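Local structure of SVS_variant_AS1 (Streptomyces sp. CWA1, 6TJA) at residues P348-A351 against W352-D355; V213-L216 against T217-I221; R24-E27 against V28-R31. The protein is an engineered ancestral terpene cyclase that probably converts geranylgeranyl diphosphate into a spiroviolene-type diterpene hydrocarbon with loss of diphosphate. All blocks are in the same frame, centred on the assembly; numbering follows the deposited sequence.

Interaction 1. Residues P348-A351 against W352-D355; sequences PSIA and WWWD
Ile-350 sits on one face of the Trp-353 indole, three residues further on, its side chain crossing the ring at a slant. Its CB stands 3.6 Å from the centroid of the six-membered ring and 5° off the normal, a CH-pi contact made almost straight down. The two branches spread from there across the same ring: CG2 comes down 3.5 Å from Trp-353 CH2, while CD1 settles 3.6 Å from Trp-353 CZ3. This spread follows from a chi1 of 64°, which puts CG1 between the backbone N and the carbonyl carbon, the crowded position, with CG2 beside the backbone N.

The Ile-350 carbonyl covers the other end of the indole on the same face, its O 3.3 Å from Trp-353 CG. Ile-350 O also accepts from Trp-353 N at 2.9 Å, with the donor above the carbonyl plane and not on a lone pair. One residue along, Trp-354 N bonds to Ala-351 O at 3.0 Å in much the same way. The ring of Trp-354 meets these carbonyls differently from Trp-353: it turns its edge to them, with Ala-351 O in the ring plane and Ile-350 O 3.4 Å from Trp-354 CZ3. Trp-352 has Trp-353 CD1 over the centre of one face, and Ser-349 O at its edge.

The polar edge of Trp-353 is held by Glu-218, to which NE1 is hydrogen-bonded. Ser-118 of the second subunit bonds to Trp-352 N, and Arg-112 of that subunit to Ser-349 O. The bonds from each amide to the carbonyl three residues earlier mark a 3-10 turn, here a tryptophan-rich one in the C-terminal segment, packed on helices 211-231 and 258-283, with the second subunit also against it.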
ATOM      1  N   PRO A 348     -13.713 -10.581  13.970  1.00 25.24           N
ATOM      2  CA  PRO A 348     -12.433 -11.281  14.126  1.00 24.99           C
ATOM      3  C   PRO A 348     -11.208 -10.519  13.584  1.00 25.55           C
ATOM      4  O   PRO A 348     -10.168 -10.652  14.191  1.00 25.28           O
ATOM      5  CB  PRO A 348     -12.624 -12.621  13.397  1.00 23.92           C
ATOM      6  CG  PRO A 348     -13.908 -12.413  12.529  1.00 24.28           C
ATOM      7  CD  PRO A 348     -14.740 -11.432  13.326  1.00 24.79           C
ATOM      8  N   SER A 349     -11.365  -9.671  12.555  1.00 25.90           N
ATOM      9  CA  SER A 349     -10.245  -8.976  11.870  1.00 27.49           C
ATOM     10  C   SER A 349      -9.571  -8.008  12.838  1.00 25.20           C
ATOM     11  O   SER A 349      -8.433  -7.624  12.541  1.00 23.16           O
ATOM     12  CB  SER A 349     -10.644  -8.239  10.598  1.00 30.29           C
ATOM     13  OG  SER A 349     -10.695  -9.132   9.496  1.00 45.70           O
ATOM     14  N   ILE A 350     -10.217  -7.635  13.939  1.00 22.67           N
ATOM     15  CA  ILE A 350      -9.594  -6.663  14.883  1.00 23.72           C
ATOM     16  C   ILE A 350      -9.285  -7.305  16.236  1.00 22.97           C
ATOM     17  O   ILE A 350      -8.723  -6.585  17.085  1.00 23.73           O
ATOM     18  CB  ILE A 350     -10.445  -5.389  15.022  1.00 22.68           C
ATOM     19  CG1 ILE A 350     -11.820  -5.660  15.639  1.00 25.05           C
ATOM     20  CG2 ILE A 350     -10.555  -4.687  13.694  1.00 22.81           C
ATOM     21  CD1 ILE A 350     -12.561  -4.408  16.126  1.00 23.32           C
ATOM     22  N   ALA A 351      -9.610  -8.584  16.433  1.00 23.38           N
ATOM     23  CA  ALA A 351      -9.466  -9.286  17.728  1.00 21.79           C
ATOM     24  C   ALA A 351      -8.003  -9.261  18.174  1.00 23.73           C
ATOM     25  O   ALA A 351      -7.738  -9.172  19.406  1.00 22.20           O
ATOM     26  CB  ALA A 351      -9.984 -10.691  17.601  1.00 22.63           C
ATOM     27  N   TRP A 352      -7.065  -9.270  17.227  1.00 23.68           N
ATOM     28  CA  TRP A 352      -5.621  -9.253  17.579  1.00 23.76           C
ATOM     29  C   TRP A 352      -5.249  -7.954  18.311  1.00 24.26           C
ATOM     30  O   TRP A 352      -4.193  -7.938  18.976  1.00 22.85           O
ATOM     31  CB  TRP A 352      -4.744  -9.493  16.346  1.00 24.07           C
ATOM     32  CG  TRP A 352      -4.761  -8.392  15.335  1.00 25.92           C
ATOM     33  CD1 TRP A 352      -5.650  -8.210  14.312  1.00 24.19           C
ATOM     34  CD2 TRP A 352      -3.819  -7.314  15.251  1.00 23.37           C
ATOM     35  NE1 TRP A 352      -5.319  -7.099  13.598  1.00 24.14           N
ATOM     36  CE2 TRP A 352      -4.201  -6.529  14.156  1.00 23.87           C
ATOM     37  CE3 TRP A 352      -2.708  -6.940  16.001  1.00 23.55           C
ATOM     38  CZ2 TRP A 352      -3.507  -5.376  13.806  1.00 24.49           C
ATOM     39  CZ3 TRP A 352      -1.997  -5.823  15.628  1.00 22.85           C
ATOM     40  CH2 TRP A 352      -2.404  -5.048  14.558  1.00 23.03           C
ATOM     41  N   TRP A 353      -6.070  -6.898  18.277  1.00 23.85           N
ATOM     42  CA  TRP A 353      -5.752  -5.699  19.106  1.00 25.92           C
ATOM     43  C   TRP A 353      -5.722  -6.027  20.606  1.00 25.95           C
ATOM     44  O   TRP A 353      -5.129  -5.249  21.347  1.00 27.40           O
ATOM     45  CB  TRP A 353      -6.716  -4.556  18.867  1.00 24.16           C
ATOM     46  CG  TRP A 353      -6.727  -4.018  17.481  1.00 23.29           C
ATOM     47  CD1 TRP A 353      -5.785  -4.149  16.509  1.00 24.45           C
ATOM     48  CD2 TRP A 353      -7.801  -3.258  16.910  1.00 25.11           C
ATOM     49  NE1 TRP A 353      -6.208  -3.524  15.360  1.00 24.04           N
ATOM     50  CE2 TRP A 353      -7.431  -2.957  15.581  1.00 25.18           C
ATOM     51  CE3 TRP A 353      -9.023  -2.787  17.408  1.00 24.37           C
ATOM     52  CZ2 TRP A 353      -8.248  -2.199  14.738  1.00 26.87           C
ATOM     53  CZ3 TRP A 353      -9.843  -2.074  16.564  1.00 25.48           C
ATOM     54  CH2 TRP A 353      -9.450  -1.779  15.252  1.00 26.51           C
ATOM     55  N   TRP A 354      -6.386  -7.101  21.033  1.00 27.95           N
ATOM     56  CA  TRP A 354      -6.544  -7.514  22.454  1.00 28.81           C
ATOM     57  C   TRP A 354      -5.600  -8.663  22.825  1.00 30.17           C
ATOM     58  O   TRP A 354      -5.744  -9.133  23.955  1.00 28.60           O
ATOM     59  CB  TRP A 354      -7.995  -7.945  22.716  1.00 28.06           C
ATOM     60  CG  TRP A 354      -8.960  -6.818  22.864  1.00 28.48           C
ATOM     61  CD1 TRP A 354      -9.309  -6.182  24.028  1.00 32.04           C
ATOM     62  CD2 TRP A 354      -9.695  -6.169  21.808  1.00 29.00           C
ATOM     63  NE1 TRP A 354     -10.218  -5.183  23.775  1.00 29.49           N
ATOM     64  CE2 TRP A 354     -10.482  -5.159  22.424  1.00 28.89           C
ATOM     65  CE3 TRP A 354      -9.760  -6.336  20.417  1.00 27.16           C
ATOM     66  CZ2 TRP A 354     -11.339  -4.352  21.680  1.00 28.82           C
ATOM     67  CZ3 TRP A 354     -10.596  -5.527  19.684  1.00 26.34           C
ATOM     68  CH2 TRP A 354     -11.378  -4.550  20.310  1.00 30.20           C
ATOM     69  N   ASP A 355      -4.757  -9.143  21.896  1.00 29.26           N
ATOM     70  CA  ASP A 355      -3.861 -10.314  22.077  1.00 31.75           C
ATOM     71  C   ASP A 355      -2.475  -9.814  22.507  1.00 32.33           C
ATOM     72  O   ASP A 355      -1.663  -9.544  21.634  1.00 36.49           O
ATOM     73  CB  ASP A 355      -3.836 -11.125  20.781  1.00 32.74           C
ATOM     74  CG  ASP A 355      -3.007 -12.392  20.832  1.00 32.08           C
ATOM     75  OD1 ASP A 355      -2.234 -12.526  21.792  1.00 29.93           O
ATOM     76  OD2 ASP A 355      -3.166 -13.243  19.907  1.00 29.14           O
TER

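Interaction 2. Residues V213-L216 against T217-I221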
ATOM      1  N   VAL A 213       2.351  -0.840  18.581  1.00 25.67           N
ATOM      2  CA  VAL A 213       2.255   0.534  18.030  1.00 25.07           C
ATOM      3  C   VAL A 213       1.380   0.509  16.771  1.00 25.63           C
ATOM      4  O   VAL A 213       0.601   1.452  16.555  1.00 23.45           O
ATOM      5  CB  VAL A 213       3.655   1.084  17.723  1.00 24.62           C
ATOM      6  CG1 VAL A 213       3.581   2.416  16.993  1.00 23.89           C
ATOM      7  CG2 VAL A 213       4.459   1.213  18.995  1.00 26.44           C
ATOM      8  N   ARG A 214       1.537  -0.516  15.941  1.00 24.54           N
ATOM      9  CA  ARG A 214       0.636  -0.740  14.798  1.00 22.93           C
ATOM     10  C   ARG A 214      -0.810  -0.815  15.315  1.00 23.20           C
ATOM     11  O   ARG A 214      -1.720  -0.179  14.719  1.00 24.74           O
ATOM     12  CB  ARG A 214       1.125  -2.003  14.088  1.00 25.09           C
ATOM     13  CG  ARG A 214       0.503  -2.213  12.724  1.00 29.13           C
ATOM     14  CD  ARG A 214       0.940  -1.109  11.773  1.00 30.66           C
ATOM     15  NE  ARG A 214      -0.208  -0.917  10.973  1.00 34.45           N
ATOM     16  CZ  ARG A 214      -0.713   0.229  10.606  1.00 35.01           C
ATOM     17  NH1 ARG A 214      -0.119   1.365  10.926  1.00 31.08           N
ATOM     18  NH2 ARG A 214      -1.801   0.197   9.858  1.00 35.64           N
ATOM     19  N   ALA A 215      -1.064  -1.585  16.367  1.00 22.52           N
ATOM     20  CA  ALA A 215      -2.435  -1.750  16.916  1.00 23.41           C
ATOM     21  C   ALA A 215      -2.934  -0.426  17.502  1.00 23.87           C
ATOM     22  O   ALA A 215      -4.116  -0.096  17.315  1.00 25.42           O
ATOM     23  CB  ALA A 215      -2.489  -2.848  17.925  1.00 22.28           C
ATOM     24  N   LEU A 216      -2.081   0.340  18.164  1.00 23.20           N
ATOM     25  CA  LEU A 216      -2.507   1.654  18.737  1.00 24.21           C
ATOM     26  C   LEU A 216      -2.873   2.562  17.573  1.00 22.80           C
ATOM     27  O   LEU A 216      -3.824   3.305  17.696  1.00 23.53           O
ATOM     28  CB  LEU A 216      -1.365   2.276  19.564  1.00 24.23           C
ATOM     29  CG  LEU A 216      -1.171   1.678  20.951  1.00 23.58           C
ATOM     30  CD1 LEU A 216       0.129   2.181  21.587  1.00 25.81           C
ATOM     31  CD2 LEU A 216      -2.352   2.003  21.864  1.00 23.08           C
ATOM     32  N   THR A 217      -2.148   2.465  16.461  1.00 22.22           N
ATOM     33  CA  THR A 217      -2.378   3.322  15.281  1.00 22.47           C
ATOM     34  C   THR A 217      -3.734   2.933  14.658  1.00 24.43           C
ATOM     35  O   THR A 217      -4.583   3.833  14.384  1.00 24.26           O
ATOM     36  CB  THR A 217      -1.202   3.240  14.301  1.00 23.97           C
ATOM     37  OG1 THR A 217       0.015   3.667  14.929  1.00 23.30           O
ATOM     38  CG2 THR A 217      -1.458   4.101  13.085  1.00 24.00           C
ATOM     39  N   GLU A 218      -3.945   1.634  14.441  1.00 24.26           N
ATOM     40  CA  GLU A 218      -5.221   1.132  13.887  1.00 22.73           C
ATOM     41  C   GLU A 218      -6.370   1.574  14.804  1.00 22.40           C
ATOM     42  O   GLU A 218      -7.381   2.045  14.285  1.00 20.31           O
ATOM     43  CB  GLU A 218      -5.106  -0.366  13.666  1.00 23.82           C
ATOM     44  CG  GLU A 218      -4.289  -0.730  12.441  1.00 22.40           C
ATOM     45  CD  GLU A 218      -4.623  -2.099  11.879  1.00 24.27           C
ATOM     46  OE1 GLU A 218      -5.336  -2.853  12.584  1.00 26.18           O
ATOM     47  OE2 GLU A 218      -4.173  -2.422  10.744  1.00 23.30           O
ATOM     48  N   MET A 219      -6.190   1.513  16.121  1.00 22.70           N
ATOM     49  CA  MET A 219      -7.284   1.818  17.063  1.00 24.35           C
ATOM     50  C   MET A 219      -7.590   3.301  16.960  1.00 24.56           C
ATOM     51  O   MET A 219      -8.801   3.674  16.915  1.00 24.92           O
ATOM     52  CB  MET A 219      -6.922   1.405  18.490  1.00 24.11           C
ATOM     53  CG  MET A 219      -7.087  -0.099  18.631  1.00 24.89           C
ATOM     54  SD  MET A 219      -7.103  -0.782  20.265  1.00 24.95           S
ATOM     55  CE  MET A 219      -5.335  -0.947  20.527  1.00 24.09           C
ATOM     56  N   ALA A 220      -6.545   4.120  16.903  1.00 22.47           N
ATOM     57  CA  ALA A 220      -6.719   5.574  16.777  1.00 22.16           C
ATOM     58  C   ALA A 220      -7.539   5.831  15.517  1.00 23.06           C
ATOM     59  O   ALA A 220      -8.477   6.659  15.558  1.00 22.48           O
ATOM     60  CB  ALA A 220      -5.384   6.257  16.745  1.00 23.78           C
ATOM     61  N   ILE A 221      -7.178   5.147  14.424  1.00 25.27           N
ATOM     62  CA  ILE A 221      -7.801   5.325  13.083  1.00 23.58           C
ATOM     63  C   ILE A 221      -9.260   4.877  13.145  1.00 21.98           C
ATOM     64  O   ILE A 221     -10.103   5.596  12.618  1.00 21.51           O
ATOM     65  CB  ILE A 221      -6.988   4.598  12.006  1.00 24.80           C
ATOM     66  CG1 ILE A 221      -5.673   5.329  11.768  1.00 25.38           C
ATOM     67  CG2 ILE A 221      -7.760   4.431  10.704  1.00 24.03           C
ATOM     68  CD1 ILE A 221      -4.707   4.531  10.924  1.00 26.18           C
TER
HETATM   69  O   HOH W   1      -1.796  -3.616   9.982  1.00 29.23           O
HETATM   70  O   HOH W   2      -4.553  -0.867   8.584  1.00 31.10           O
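Thr-217 grips the carbonyl of Val-213 twice. Thr-217 N reaches Val-213 O at 2.9 Å and Thr-217 OG1 at 2.8 Å, the two donors arriving from opposite faces of the carbonyl plane. The hydroxyl can turn back in this way because chi1 of -60° sets OG1 beside the backbone N; OG1 has a second hydrogen-bond partner in the OH of Tyr-294. A valine in its place would lack the hydroxyl and is likely to leave Tyr-294 without that mate and Val-213 O without its second donor.

The methyl of Thr-217 faces the other way, CG2 lying 3.7 Å from Arg-214 NH1. Arg-214 bends at chi2 and chi3 to bring its guanidinium near this methyl, with Glu-218 CG over one face. The direct salt bridge from Arg-214 NH2 to Glu-218 OE2 is long, 3.6 Å, and the guanidinium and carboxylate planes stand 84° apart. Two waters in the guanidinium plane bridge the pair: one accepts from Arg-214 NE, the other weakly from Arg-214 NH2, and both donate to Glu-218 OE2. The stronger mates lie outside: Glu-189 for Arg-214, and Arg-112 of the second subunit for Glu-218.

This part of helix 211-231 packs on 258-283 through Leu-216 and Met-219 and on 289-309 through Val-213, Leu-216 and Ala-220; Glu-189 and Phe-192 of 188-192 meet Ile-221.

Interaction 3. Residues R24-E27 against V28-R31; sequences RVHE and VEKR
Val-28 CG2 lies 3.7 Å from Arg-24 O, and Val-28 N is bonded to Arg-24 O at 3.1 Å. The next bond, Glu-29 N to Val-25 O, is shorter at 2.8 Å, and both donors come in nearly along the C=O axis. This is the closely fitted side: Val-25 is buried against Ala-61 and Val-28 against Glu-70; the partly exposed Glu-29 meets Ala-57 and Tyr-81. Arg-24 occupies the N-cap of helix 25-38, which packs here on helices 56-61 and 70-91 of the all-helical terpene cyclase fold. The Arg-24 guanidinium has Glu-27 CG over one face, but the charge contact from Arg-24 NH1 to Glu-27 OE2 is long, with the oxygen well out of plane; Glu-70 is the firmer partner. Arg-31 N to Glu-27 O is a weak bond of 3.4 Å, although Arg-31 is tied to Asp-71 through its guanidinium.

Round the helix toward solvent the grip slackens. His-26 is exposed and presents its ring edge to Glu-29, CD2 to OE1 being 4.5 Å. Lys-30, also exposed, bonds through its N to His-26 O at 3.2 Å; of the Lys-30 side chain it is CB that comes near, 3.6 Å from Glu-27 O, and the chain then runs away from that turn.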
ATOM      1  N   ARG A  24       0.087  28.723  16.190  1.00 33.17           N
ATOM      2  CA  ARG A  24       0.200  29.444  14.899  1.00 32.57           C
ATOM      3  C   ARG A  24      -0.857  28.949  13.915  1.00 29.67           C
ATOM      4  O   ARG A  24      -0.663  29.135  12.705  1.00 31.79           O
ATOM      5  CB  ARG A  24       1.620  29.265  14.369  1.00 38.23           C
ATOM      6  CG  ARG A  24       2.680  29.628  15.400  1.00 40.07           C
ATOM      7  CD  ARG A  24       2.877  31.133  15.489  1.00 42.92           C
ATOM      8  NE  ARG A  24       3.435  31.571  14.223  1.00 45.06           N
ATOM      9  CZ  ARG A  24       3.649  32.826  13.850  1.00 44.37           C
ATOM     10  NH1 ARG A  24       3.392  33.823  14.671  1.00 46.03           N
ATOM     11  NH2 ARG A  24       4.126  33.062  12.641  1.00 43.85           N
ATOM     12  N   VAL A  25      -1.958  28.374  14.396  1.00 31.18           N
ATOM     13  CA  VAL A  25      -3.001  27.794  13.498  1.00 33.83           C
ATOM     14  C   VAL A  25      -3.447  28.850  12.471  1.00 34.61           C
ATOM     15  O   VAL A  25      -3.480  28.513  11.277  1.00 32.35           O
ATOM     16  CB  VAL A  25      -4.198  27.196  14.264  1.00 34.54           C
ATOM     17  CG1 VAL A  25      -4.880  28.188  15.200  1.00 38.56           C
ATOM     18  CG2 VAL A  25      -5.206  26.621  13.299  1.00 34.96           C
ATOM     19  N   HIS A  26      -3.752  30.083  12.894  1.00 37.77           N
ATOM     20  CA  HIS A  26      -4.318  31.154  12.014  1.00 38.08           C
ATOM     21  C   HIS A  26      -3.288  31.550  10.950  1.00 35.96           C
ATOM     22  O   HIS A  26      -3.679  31.759   9.823  1.00 38.82           O
ATOM     23  CB  HIS A  26      -4.832  32.354  12.837  1.00 42.33           C
ATOM     24  CG  HIS A  26      -5.891  31.971  13.833  1.00 47.28           C
ATOM     25  ND1 HIS A  26      -5.709  32.097  15.212  1.00 44.97           N
ATOM     26  CD2 HIS A  26      -7.120  31.420  13.669  1.00 46.69           C
ATOM     27  CE1 HIS A  26      -6.802  31.682  15.839  1.00 46.25           C
ATOM     28  NE2 HIS A  26      -7.676  31.254  14.920  1.00 46.59           N
ATOM     29  N   GLU A  27      -2.010  31.629  11.290  1.00 37.61           N
ATOM     30  CA  GLU A  27      -0.934  31.964  10.325  1.00 39.98           C
ATOM     31  C   GLU A  27      -0.862  30.848   9.270  1.00 43.12           C
ATOM     32  O   GLU A  27      -0.696  31.167   8.075  1.00 47.96           O
ATOM     33  CB  GLU A  27       0.415  32.134  11.031  1.00 41.26           C
ATOM     34  CG  GLU A  27       0.536  33.406  11.871  1.00 46.74           C
ATOM     35  CD  GLU A  27      -0.121  33.403  13.246  1.00 48.92           C
ATOM     36  OE1 GLU A  27      -0.635  32.343  13.670  1.00 43.37           O
ATOM     37  OE2 GLU A  27      -0.126  34.474  13.900  1.00 60.93           O
ATOM     38  N   VAL A  28      -0.966  29.584   9.690  1.00 37.38           N
ATOM     39  CA  VAL A  28      -0.878  28.425   8.758  1.00 36.08           C
ATOM     40  C   VAL A  28      -2.139  28.393   7.894  1.00 33.35           C
ATOM     41  O   VAL A  28      -2.003  28.190   6.710  1.00 31.96           O
ATOM     42  CB  VAL A  28      -0.630  27.100   9.504  1.00 32.84           C
ATOM     43  CG1 VAL A  28      -0.916  25.895   8.629  1.00 32.79           C
ATOM     44  CG2 VAL A  28       0.800  27.074   9.998  1.00 33.57           C
ATOM     45  N   GLU A  29      -3.316  28.625   8.457  1.00 36.99           N
ATOM     46  CA  GLU A  29      -4.582  28.624   7.679  1.00 41.41           C
ATOM     47  C   GLU A  29      -4.512  29.674   6.555  1.00 45.64           C
ATOM     48  O   GLU A  29      -5.063  29.426   5.461  1.00 39.51           O
ATOM     49  CB  GLU A  29      -5.775  28.865   8.598  1.00 44.62           C
ATOM     50  CG  GLU A  29      -7.101  28.542   7.937  1.00 56.87           C
ATOM     51  CD  GLU A  29      -8.340  29.096   8.621  1.00 70.36           C
ATOM     52  OE1 GLU A  29      -8.267  29.402   9.845  1.00 84.64           O
ATOM     53  OE2 GLU A  29      -9.382  29.225   7.921  1.00 82.70           O
ATOM     54  N   LYS A  30      -3.878  30.822   6.796  1.00 44.45           N
ATOM     55  CA  LYS A  30      -3.840  31.927   5.808  1.00 45.87           C
ATOM     56  C   LYS A  30      -3.045  31.413   4.606  1.00 42.75           C
ATOM     57  O   LYS A  30      -3.550  31.472   3.487  1.00 42.21           O
ATOM     58  CB  LYS A  30      -3.187  33.182   6.397  1.00 53.99           C
ATOM     59  CG  LYS A  30      -3.978  34.465   6.229  1.00 67.16           C
ATOM     60  CD  LYS A  30      -3.119  35.699   6.001  1.00 77.67           C
ATOM     61  CE  LYS A  30      -3.963  36.925   5.703  1.00 86.15           C
ATOM     62  NZ  LYS A  30      -3.192  38.183   5.850  1.00 89.48           N
ATOM     63  N   ARG A  31      -1.855  30.879   4.858  1.00 38.02           N
ATOM     64  CA  ARG A  31      -0.987  30.288   3.808  1.00 38.26           C
ATOM     65  C   ARG A  31      -1.745  29.166   3.091  1.00 37.76           C
ATOM     66  O   ARG A  31      -1.618  29.076   1.850  1.00 38.31           O
ATOM     67  CB  ARG A  31       0.336  29.855   4.433  1.00 39.88           C
ATOM     68  CG  ARG A  31       1.115  31.033   5.009  1.00 40.24           C
ATOM     69  CD  ARG A  31       2.327  30.566   5.785  1.00 42.18           C
ATOM     70  NE  ARG A  31       3.277  29.858   4.940  1.00 40.27           N
ATOM     71  CZ  ARG A  31       4.332  29.178   5.388  1.00 41.35           C
ATOM     72  NH1 ARG A  31       4.574  29.057   6.686  1.00 45.56           N
ATOM     73  NH2 ARG A  31       5.147  28.609   4.527  1.00 43.43           N
TER

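In the fold
Interactions 1 and 2 are one cluster, their centres 11 Å apart. Trp-353 NE1 lies 3.0 Å from Glu-218 OE1, Trp-353 CE3 is 3.5 Å from Met-219 CG, and Trp-352 CZ3 packs 3.8 Å from Ala-215 CB. Arg-112 of the second subunit reaches both, and a PEG molecule, probably from the crystallisation liquor, sits about 4 Å from the Glu-218 side chain. Interaction 3 is remote, its centre about 29 Å from that of interaction 2 and 40 Å from that of interaction 1. By sequence, the end of helix 211-231 probably begins the NSE-type metal-binding motif, and the far end of helix 70-91 probably carries the aspartate-rich one; interaction 3 meets that helix nearer its start.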